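Local coordinates for precorrin-6Y C5,15-methyltransferase (Corynebacterium diphtheriae, PDB 3HM2), which probably methylates a precorrin in adenosylcobalamin biosynthesis, this chain being the C-terminal, apparently S-adenosyl-L-methionine-dependent part of a longer protein, at residues A[25-30]-A[94-99]; A[52-57]-A[76-81]; A[124-129]-A[168-173]. All blocks are in the same frame, centred on the assembly; numbering follows the deposited sequence.

Contact 1: A[25-30]-A[94-99]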
loop_
_atom_site.group_PDB
_atom_site.type_symbol
_atom_site.label_atom_id
_atom_site.label_comp_id
_atom_site.label_asym_id
_atom_site.label_seq_id
_atom_site.Cartn_x
_atom_site.Cartn_y
_atom_site.Cartn_z
ATOM N N PRO A 25 24.730 -23.338 7.501
ATOM C CA PRO A 25 26.111 -23.756 7.286
ATOM C C PRO A 25 26.264 -24.757 6.153
ATOM O O PRO A 25 25.408 -25.646 5.921
ATOM C CB PRO A 25 26.503 -24.379 8.631
ATOM C CG PRO A 25 25.510 -23.819 9.631
ATOM C CD PRO A 25 24.243 -23.720 8.842
ATOM N N HIS A 26 27.399 -24.585 5.477
ATOM C CA HIS A 26 27.849 -25.393 4.356
ATOM C C HIS A 26 26.896 -25.261 3.168
ATOM O O HIS A 26 26.729 -26.190 2.361
ATOM C CB HIS A 26 28.076 -26.851 4.774
ATOM C CG HIS A 26 28.219 -27.060 6.258
ATOM N ND1 HIS A 26 29.442 -27.213 6.880
ATOM C CD2 HIS A 26 27.284 -27.198 7.234
ATOM C CE1 HIS A 26 29.253 -27.410 8.174
ATOM N NE2 HIS A 26 27.953 -27.403 8.414
ATOM N N GLU A 27 26.274 -24.089 3.076
ATOM C CA GLU A 27 25.352 -23.787 1.995
ATOM C C GLU A 27 25.979 -22.940 0.885
ATOM O O GLU A 27 26.859 -22.133 1.129
ATOM C CB GLU A 27 24.017 -23.209 2.519
ATOM C CG GLU A 27 22.961 -24.313 2.738
ATOM C CD GLU A 27 21.740 -23.883 3.558
ATOM O OE1 GLU A 27 21.183 -22.805 3.262
ATOM O OE2 GLU A 27 21.317 -24.643 4.472
ATOM N N THR A 28 25.531 -23.186 -0.348
ATOM C CA THR A 28 26.005 -22.493 -1.537
ATOM C C THR A 28 24.855 -21.780 -2.229
ATOM O O THR A 28 23.928 -22.441 -2.727
ATOM C CB THR A 28 26.602 -23.492 -2.550
ATOM O OG1 THR A 28 27.597 -24.288 -1.903
ATOM C CG2 THR A 28 27.211 -22.761 -3.738
ATOM N N LEU A 29 24.900 -20.447 -2.270
ATOM C CA LEU A 29 23.934 -19.694 -3.073
ATOM C C LEU A 29 24.324 -19.529 -4.540
ATOM O O LEU A 29 25.442 -19.109 -4.815
ATOM C CB LEU A 29 23.711 -18.286 -2.508
ATOM C CG LEU A 29 22.811 -17.417 -3.402
ATOM C CD1 LEU A 29 21.350 -17.855 -3.307
ATOM C CD2 LEU A 29 22.938 -15.962 -3.064
ATOM N N TRP A 30 23.401 -19.833 -5.468
ATOM C CA TRP A 30 23.479 -19.252 -6.806
ATOM C C TRP A 30 22.723 -17.938 -6.772
ATOM O O TRP A 30 21.517 -17.896 -6.539
ATOM C CB TRP A 30 22.930 -20.161 -7.901
ATOM C CG TRP A 30 23.897 -21.254 -8.288
ATOM C CD1 TRP A 30 25.071 -21.607 -7.645
ATOM C CD2 TRP A 30 23.769 -22.158 -9.398
ATOM N NE1 TRP A 30 25.675 -22.670 -8.302
ATOM C CE2 TRP A 30 24.892 -23.020 -9.377
ATOM C CE3 TRP A 30 22.814 -22.321 -10.416
ATOM C CZ2 TRP A 30 25.057 -24.033 -10.312
ATOM C CZ3 TRP A 30 22.995 -23.319 -11.354
ATOM C CH2 TRP A 30 24.111 -24.151 -11.302
ATOM N N ASN A 94 26.080 -28.781 -7.530
ATOM C CA ASN A 94 24.705 -28.266 -7.473
ATOM C C ASN A 94 24.544 -27.263 -6.353
ATOM O O ASN A 94 24.956 -27.568 -5.229
ATOM C CB ASN A 94 23.726 -29.379 -7.175
ATOM C CG ASN A 94 23.272 -30.098 -8.404
ATOM O OD1 ASN A 94 22.803 -31.230 -8.331
ATOM N ND2 ASN A 94 23.392 -29.448 -9.546
ATOM N N PRO A 95 23.903 -26.097 -6.642
ATOM C CA PRO A 95 23.640 -25.016 -5.682
ATOM C C PRO A 95 22.771 -25.511 -4.526
ATOM O O PRO A 95 22.007 -26.465 -4.733
ATOM C CB PRO A 95 22.803 -24.051 -6.513
ATOM C CG PRO A 95 22.136 -24.950 -7.495
ATOM C CD PRO A 95 23.248 -25.792 -7.929
ATOM N N ASP A 96 22.867 -24.875 -3.354
ATOM C CA ASP A 96 22.009 -25.226 -2.224
ATOM C C ASP A 96 20.759 -24.320 -2.209
ATOM O O ASP A 96 19.638 -24.765 -1.984
ATOM C CB ASP A 96 22.794 -25.147 -0.895
ATOM C CG ASP A 96 23.625 -26.388 -0.619
ATOM O OD1 ASP A 96 23.029 -27.381 -0.173
ATOM O OD2 ASP A 96 24.873 -26.370 -0.803
ATOM N N VAL A 97 20.968 -23.037 -2.430
ATOM C CA VAL A 97 19.878 -22.091 -2.521
ATOM C C VAL A 97 20.134 -21.294 -3.812
ATOM O O VAL A 97 21.290 -21.206 -4.258
ATOM C CB VAL A 97 19.890 -21.204 -1.300
ATOM C CG1 VAL A 97 18.512 -20.716 -0.994
ATOM C CG2 VAL A 97 20.343 -22.022 -0.166
ATOM N N ILE A 98 19.081 -20.775 -4.445
ATOM C CA ILE A 98 19.251 -19.808 -5.531
ATOM C C ILE A 98 18.431 -18.584 -5.265
ATOM O O ILE A 98 17.419 -18.650 -4.597
ATOM C CB ILE A 98 18.797 -20.342 -6.840
ATOM C CG1 ILE A 98 19.724 -21.455 -7.254
ATOM C CG2 ILE A 98 18.771 -19.233 -7.909
ATOM C CD1 ILE A 98 19.004 -22.536 -7.991
ATOM N N PHE A 99 18.887 -17.460 -5.801
ATOM C CA PHE A 99 18.124 -16.236 -5.727
ATOM C C PHE A 99 18.143 -15.624 -7.111
ATOM O O PHE A 99 19.228 -15.480 -7.675
ATOM C CB PHE A 99 18.715 -15.212 -4.722
ATOM C CG PHE A 99 18.060 -13.832 -4.834
ATOM C CD1 PHE A 99 16.958 -13.496 -4.055
ATOM C CD2 PHE A 99 18.498 -12.903 -5.787
ATOM C CE1 PHE A 99 16.333 -12.269 -4.207
ATOM C CE2 PHE A 99 17.864 -11.669 -5.930
ATOM C CZ PHE A 99 16.784 -11.362 -5.134
#

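Contact 2: A[52-57]-A[76-81]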
loop_
_atom_site.group_PDB
_atom_site.type_symbol
_atom_site.label_atom_id
_atom_site.label_comp_id
_atom_site.label_asym_id
_atom_site.label_seq_id
_atom_site.Cartn_x
_atom_site.Cartn_y
_atom_site.Cartn_z
ATOM N N ALA A 52 29.267 -18.655 -2.250
ATOM C CA ALA A 52 28.240 -18.133 -3.143
ATOM C C ALA A 52 28.704 -18.169 -4.595
ATOM O O ALA A 52 29.897 -18.066 -4.879
ATOM C CB ALA A 52 27.856 -16.717 -2.741
ATOM N N VAL A 53 27.752 -18.315 -5.512
ATOM C CA VAL A 53 28.054 -18.304 -6.942
ATOM C C VAL A 53 27.298 -17.173 -7.667
ATOM O O VAL A 53 26.078 -16.959 -7.482
ATOM C CB VAL A 53 27.862 -19.680 -7.646
ATOM C CG1 VAL A 53 28.237 -19.569 -9.119
ATOM C CG2 VAL A 53 28.703 -20.755 -6.986
ATOM N N CYS A 54 28.073 -16.453 -8.481
ATOM C CA CYS A 54 27.639 -15.271 -9.199
ATOM C C CYS A 54 27.651 -15.499 -10.714
ATOM O O CYS A 54 28.499 -16.216 -11.240
ATOM C CB CYS A 54 28.551 -14.105 -8.813
ATOM S SG CYS A 54 28.130 -13.330 -7.211
ATOM N N PHE A 55 26.706 -14.885 -11.408
ATOM C CA PHE A 55 26.539 -15.079 -12.848
ATOM C C PHE A 55 26.305 -13.723 -13.532
ATOM O O PHE A 55 25.170 -13.251 -13.646
ATOM C CB PHE A 55 25.368 -16.050 -13.144
ATOM C CG PHE A 55 25.660 -17.523 -12.822
ATOM C CD1 PHE A 55 25.238 -18.096 -11.627
ATOM C CD2 PHE A 55 26.321 -18.333 -13.730
ATOM C CE1 PHE A 55 25.496 -19.448 -11.336
ATOM C CE2 PHE A 55 26.560 -19.672 -13.453
ATOM C CZ PHE A 55 26.152 -20.225 -12.251
ATOM N N GLU A 56 27.388 -13.100 -13.980
ATOM C CA GLU A 56 27.335 -11.787 -14.623
ATOM C C GLU A 56 27.874 -11.861 -16.063
ATOM O O GLU A 56 28.909 -12.465 -16.328
ATOM C CB GLU A 56 28.124 -10.763 -13.787
ATOM C CG GLU A 56 28.426 -9.430 -14.467
ATOM C CD GLU A 56 27.187 -8.610 -14.760
ATOM O OE1 GLU A 56 26.364 -8.438 -13.834
ATOM O OE2 GLU A 56 27.028 -8.136 -15.914
ATOM N N ILE A 57 27.170 -11.235 -16.994
ATOM C CA ILE A 57 27.591 -11.233 -18.390
ATOM C C ILE A 57 28.813 -10.340 -18.696
ATOM O O ILE A 57 29.703 -10.753 -19.469
ATOM C CB ILE A 57 26.401 -10.871 -19.294
ATOM C CG1 ILE A 57 26.837 -9.903 -20.401
ATOM C CG2 ILE A 57 25.264 -10.275 -18.451
ATOM C CD1 ILE A 57 25.684 -9.216 -21.125
ATOM N N ASP A 76 37.451 -15.325 -0.814
ATOM C CA ASP A 76 37.820 -16.735 -0.877
ATOM C C ASP A 76 36.644 -17.706 -0.737
ATOM O O ASP A 76 36.841 -18.896 -0.447
ATOM C CB ASP A 76 38.908 -17.047 0.168
ATOM C CG ASP A 76 38.520 -16.619 1.588
ATOM O OD1 ASP A 76 39.385 -16.697 2.488
ATOM O OD2 ASP A 76 37.358 -16.213 1.808
ATOM N N ARG A 77 35.430 -17.205 -0.953
ATOM C CA ARG A 77 34.239 -18.040 -0.858
ATOM C C ARG A 77 33.243 -17.630 -1.931
ATOM O O ARG A 77 32.082 -18.033 -1.918
ATOM C CB ARG A 77 33.613 -17.926 0.537
ATOM C CG ARG A 77 34.620 -17.574 1.628
ATOM C CD ARG A 77 34.074 -17.863 2.998
ATOM N NE ARG A 77 32.614 -17.750 3.059
ATOM C CZ ARG A 77 31.962 -16.781 3.686
ATOM N NH1 ARG A 77 30.659 -16.791 3.700
ATOM N NH2 ARG A 77 32.621 -15.804 4.307
ATOM N N ILE A 78 33.696 -16.815 -2.870
ATOM C CA ILE A 78 32.842 -16.423 -3.974
ATOM C C ILE A 78 33.527 -16.810 -5.272
ATOM O O ILE A 78 34.726 -16.603 -5.425
ATOM C CB ILE A 78 32.563 -14.903 -3.958
ATOM C CG1 ILE A 78 31.303 -14.576 -4.760
ATOM C CG2 ILE A 78 33.734 -14.161 -4.517
ATOM C CD1 ILE A 78 30.714 -13.262 -4.475
ATOM N N ALA A 79 32.777 -17.429 -6.176
ATOM C CA ALA A 79 33.197 -17.493 -7.573
ATOM C C ALA A 79 32.320 -16.531 -8.371
ATOM O O ALA A 79 31.115 -16.474 -8.152
ATOM C CB ALA A 79 33.061 -18.881 -8.111
ATOM N N VAL A 80 32.931 -15.786 -9.287
ATOM C CA VAL A 80 32.185 -14.928 -10.200
ATOM C C VAL A 80 32.228 -15.471 -11.625
ATOM O O VAL A 80 33.217 -15.296 -12.336
ATOM C CB VAL A 80 32.729 -13.488 -10.193
ATOM C CG1 VAL A 80 31.718 -12.536 -10.814
ATOM C CG2 VAL A 80 33.074 -13.059 -8.775
ATOM N N GLN A 81 31.147 -16.129 -12.034
ATOM C CA GLN A 81 31.044 -16.666 -13.385
ATOM C C GLN A 81 30.362 -15.676 -14.323
ATOM O O GLN A 81 30.079 -14.540 -13.942
ATOM C CB GLN A 81 30.283 -17.993 -13.377
ATOM C CG GLN A 81 30.742 -18.966 -12.304
ATOM C CD GLN A 81 32.087 -19.591 -12.621
ATOM O OE1 GLN A 81 32.541 -19.568 -13.766
ATOM N NE2 GLN A 81 32.733 -20.152 -11.606
#

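Contact 3: A[124-129]-A[168-173]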
loop_
_atom_site.group_PDB
_atom_site.type_symbol
_atom_site.label_atom_id
_atom_site.label_comp_id
_atom_site.label_asym_id
_atom_site.label_seq_id
_atom_site.Cartn_x
_atom_site.Cartn_y
_atom_site.Cartn_z
ATOM N N VAL A 124 14.496 -18.176 -3.796
ATOM C CA VAL A 124 13.765 -16.945 -3.570
ATOM C C VAL A 124 13.960 -16.011 -4.749
ATOM O O VAL A 124 15.080 -15.743 -5.145
ATOM C CB VAL A 124 14.259 -16.310 -2.301
ATOM C CG1 VAL A 124 13.172 -15.437 -1.684
ATOM C CG2 VAL A 124 14.652 -17.417 -1.339
ATOM N N ALA A 125 12.859 -15.556 -5.341
ATOM C CA ALA A 125 12.908 -14.680 -6.518
ATOM C C ALA A 125 12.218 -13.322 -6.311
ATOM O O ALA A 125 11.340 -13.183 -5.471
ATOM C CB ALA A 125 12.337 -15.393 -7.745
ATOM N N ASN A 126 12.657 -12.329 -7.077
ATOM C CA ASN A 126 12.130 -10.980 -7.015
ATOM C C ASN A 126 11.609 -10.583 -8.341
ATOM O O ASN A 126 12.226 -10.876 -9.370
ATOM C CB ASN A 126 13.218 -9.983 -6.677
ATOM C CG ASN A 126 13.388 -9.811 -5.212
ATOM O OD1 ASN A 126 12.835 -10.578 -4.425
ATOM N ND2 ASN A 126 14.157 -8.805 -4.821
ATOM N N ALA A 127 10.490 -9.869 -8.306
ATOM C CA ALA A 127 9.825 -9.366 -9.491
ATOM C C ALA A 127 9.503 -7.932 -9.181
ATOM O O ALA A 127 9.304 -7.582 -8.030
ATOM C CB ALA A 127 8.518 -10.153 -9.773
ATOM N N VAL A 128 9.405 -7.101 -10.206
ATOM C CA VAL A 128 9.252 -5.679 -9.970
ATOM C C VAL A 128 8.284 -5.116 -10.993
ATOM O O VAL A 128 7.912 -3.953 -10.949
ATOM C CB VAL A 128 10.601 -5.027 -10.152
ATOM C CG1 VAL A 128 11.132 -5.418 -11.510
ATOM C CG2 VAL A 128 10.509 -3.515 -9.991
ATOM N N THR A 129 7.885 -5.962 -11.928
ATOM C CA THR A 129 6.994 -5.558 -12.994
ATOM C C THR A 129 5.870 -6.545 -12.960
ATOM O O THR A 129 5.973 -7.576 -12.281
ATOM C CB THR A 129 7.632 -5.729 -14.390
ATOM O OG1 THR A 129 7.936 -7.109 -14.593
ATOM C CG2 THR A 129 8.889 -4.908 -14.541
ATOM N N LEU A 168 8.060 1.567 -6.241
ATOM C CA LEU A 168 7.348 0.502 -6.922
ATOM C C LEU A 168 7.370 -0.759 -6.059
ATOM O O LEU A 168 8.379 -1.057 -5.424
ATOM C CB LEU A 168 7.974 0.234 -8.299
ATOM C CG LEU A 168 7.675 1.242 -9.422
ATOM C CD1 LEU A 168 8.669 1.086 -10.566
ATOM C CD2 LEU A 168 6.231 1.140 -9.938
ATOM N N PRO A 169 6.261 -1.510 -6.027
ATOM C CA PRO A 169 6.274 -2.735 -5.226
ATOM C C PRO A 169 7.269 -3.748 -5.764
ATOM O O PRO A 169 7.891 -3.550 -6.805
ATOM C CB PRO A 169 4.845 -3.274 -5.370
ATOM C CG PRO A 169 4.046 -2.117 -5.811
ATOM C CD PRO A 169 4.962 -1.317 -6.687
ATOM N N VAL A 170 7.411 -4.839 -5.024
ATOM C CA VAL A 170 8.398 -5.851 -5.307
ATOM C C VAL A 170 7.760 -7.146 -4.894
ATOM O O VAL A 170 7.191 -7.239 -3.804
ATOM C CB VAL A 170 9.660 -5.629 -4.476
ATOM C CG1 VAL A 170 10.535 -6.875 -4.497
ATOM C CG2 VAL A 170 10.412 -4.393 -4.978
ATOM N N HIS A 171 7.813 -8.132 -5.778
ATOM C CA HIS A 171 7.214 -9.417 -5.472
ATOM C C HIS A 171 8.292 -10.426 -5.239
ATOM O O HIS A 171 9.349 -10.410 -5.883
ATOM C CB HIS A 171 6.194 -9.849 -6.538
ATOM C CG HIS A 171 4.966 -8.995 -6.536
ATOM N ND1 HIS A 171 4.961 -7.706 -7.026
ATOM C CD2 HIS A 171 3.732 -9.212 -6.023
ATOM C CE1 HIS A 171 3.767 -7.177 -6.838
ATOM N NE2 HIS A 171 3.002 -8.074 -6.238
ATOM N N GLN A 172 8.029 -11.271 -4.254
ATOM C CA GLN A 172 9.022 -12.211 -3.803
ATOM C C GLN A 172 8.417 -13.570 -3.665
ATOM O O GLN A 172 7.455 -13.792 -2.930
ATOM C CB GLN A 172 9.660 -11.779 -2.479
ATOM C CG GLN A 172 11.041 -12.337 -2.297
ATOM C CD GLN A 172 11.779 -11.666 -1.177
ATOM O OE1 GLN A 172 11.590 -11.996 0.005
ATOM N NE2 GLN A 172 12.638 -10.718 -1.533
ATOM N N TRP A 173 9.016 -14.483 -4.401
ATOM C CA TRP A 173 8.689 -15.881 -4.307
ATOM C C TRP A 173 9.807 -16.586 -3.539
ATOM O O TRP A 173 10.968 -16.526 -3.927
ATOM C CB TRP A 173 8.483 -16.443 -5.721
ATOM C CG TRP A 173 7.879 -17.787 -5.738
ATOM C CD1 TRP A 173 6.880 -18.251 -4.928
ATOM C CD2 TRP A 173 8.241 -18.865 -6.589
ATOM N NE1 TRP A 173 6.606 -19.563 -5.219
ATOM C CE2 TRP A 173 7.424 -19.965 -6.241
ATOM C CE3 TRP A 173 9.188 -19.021 -7.599
ATOM C CZ2 TRP A 173 7.519 -21.201 -6.881
ATOM C CZ3 TRP A 173 9.279 -20.248 -8.238
ATOM C CH2 TRP A 173 8.445 -21.326 -7.871
#

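Contact 1: A[25-30]-A[94-99]
Trp30 and Pro95 face each other where strands 27-32 and 97-100 run parallel at the middle of the seven-stranded sheet. The strand order 3-2-1-4-5-7-6 is that of the Rossmann-like class I methyltransferase fold, and these are its first and fourth strands. Leu29 pairs with Val97 and Trp30 with Ile98, so alternate side chains go to opposite faces.

Followed outward, the Trp30 side chain begins with CB 3.5 Å from Ile98 CG1, the neighbour on the same face. With CG beside the backbone N (chi1 -78°), the ring reaches back to the proline that precedes the other strand. CG, CD1, CD2 and NE1 all sit under Pro95 CB, which stands 3.4 Å from the centroid of the Trp30 five-membered ring and almost on its normal, a CH-pi contact over the face. Further out, CE3 meets Pro95 CG more loosely, Trp30 CZ2 lies 3.5 Å from Pro95 CD, and CE2 and the far-rim CH2 meet the same carbon. The proline spans much of the bicycle, while Phe88 stacks on Trp30 and Phe55 meets it edge-to-face. Buried NE1 has no polar partner in the model.

At the strand entrance Thr28 O is gripped twice, by Asp96 N at 2.7 Å in the carbonyl plane and by Val97 N from a tilted direction. The helical backbone of Asp96 (psi -44°) brings these consecutive N-H groups together. Its OD2 adds a weak bond to Thr28 N, whereas Thr28 OG1 bonds to Thr51.

On the other face Glu27 forms a salt bridge with Arg122, and Leu29 CD1 leans over the backbone of the partner strand, 4.0 Å from Phe99 CB. The last rung here is Phe99 N to Trp30 O, 2.8 Å and nearly along the C=O axis, before the ladder continues from Phe99 to Ile32.

Contact 2: A[52-57]-A[76-81]
Cys54 and Ile78 meet on the helix-covered face of two parallel strands, 50-55 and 78-81, which helix 59-70 joins in a beta-alpha-beta crossover. Cys54 SG is swung beside its own backbone N (chi1 -80°), which aims it back along the strand to Ile78 CD1, 3.8 Å away. Ile78 meets it with an extended chain: CG1 lies opposite the backbone N, and the delta carbon carries on in the same direction. On this face too, Cys54 CB touches Val80 CG1, with helices 38-44 and 59-70 packed above.

On the reverse face Gln81 lies alongside Phe55. Gln81 CB stays beside the ring, 4.0 Å from Phe55 CD2, and Gln81 CG reaches Val53 CG1 at 4.1 Å before the chain bends at chi2 (-73°). The aliphatic part of the chain therefore does the touching. Glu56 N, just beyond the strand, donates almost straight (172°) to Gln81 O but from above the carbonyl plane, and Glu56 OE2 turns to Ser58 N. Glu56 occupies the place, after the second strand, where class I methyltransferases commonly carry a ribose-binding acid.

Five backbone bonds, from Ala52 N-Arg77 O to Glu56 N-Gln81 O, thus fix the register, while the side chains meet one another through nonpolar atoms.

Contact 3: A[124-129]-A[168-173]
Gln172 and Asn126 join their amides across an antiparallel pair, strands 122-127 and 162-176, the fifth and seventh of the class I methyltransferase sheet. Gln172 NE2 donates to Asn126 OD1 over 2.9 Å, nearly straight at the hydrogen (163°) and directed onto a lone pair in the carbonyl plane. The two amides are almost coplanar, 7° apart, and the side chains run alongside each other. Gln172 reaches this position with CG turned away from its backbone N (chi1 -154°) and an extended chain, whereas the shorter Asn126 leans across to meet it. The bond links two buried polar groups on the side of the sheet that helix 9-21 covers, where the residues form a non-hydrogen-bonded pair.

Hydrogen-bonded pairs flank it. Ala127 N donates to His171 O at 2.7 Å and His171 N returns a bond to Ala127 O. One step along, Trp173 N bonds to Ala125 O at 2.9 Å; the reciprocal bond to Trp173 O is less certain, because that oxygen is crowded in the model.

Packing differs between the faces. Beside the amides, Val124 CG1 lies 3.8 Å from Gln172 CG, and Val170 CG1 approaches Asn126 ND2 from the other end. On the opposite face the small Ala127 sets its CB 4.0 Å from His171 CB, and Ala125 sits similarly next to Trp173. The rings of His171 and Trp173 swing outward from these alanines onto helix 130-143, where both touch Leu136.

The far end of the contact lies at a subunit boundary: Leu168 and Pro169 pack on Met164 of the second subunit, and Thr129 on its Phe161. Thr129 also N-caps helix 130-143, with OG1 accepting from Ser132 N, while across the strands Val128 CG2 stands 4.1 Å from Pro169 O.

All three contacts belong to one sheet. Contact 2 is nested within the chain loop that contact 1 closes, and the two meet where Leu29 O and Val53 N probably hydrogen-bond. Contact 3 follows later, its centre about 20 Å from that of contact 1; these two touch where Ile98 O and Val124 N probably hydrogen-bond and Phe99 packs on Val124. Contacts 1 and 3 are buried, whereas contact 2 includes strand 78-81, at one edge of the sheet within this chain, and is partly so. Of the parallel pair, contact 1 centres on an indole-proline CH-pi contact, contact 2 on small apolar groups, sulfur and a phenyl flank. Antiparallel contact 3 alone adds a side-chain amide bond and reaches another subunit.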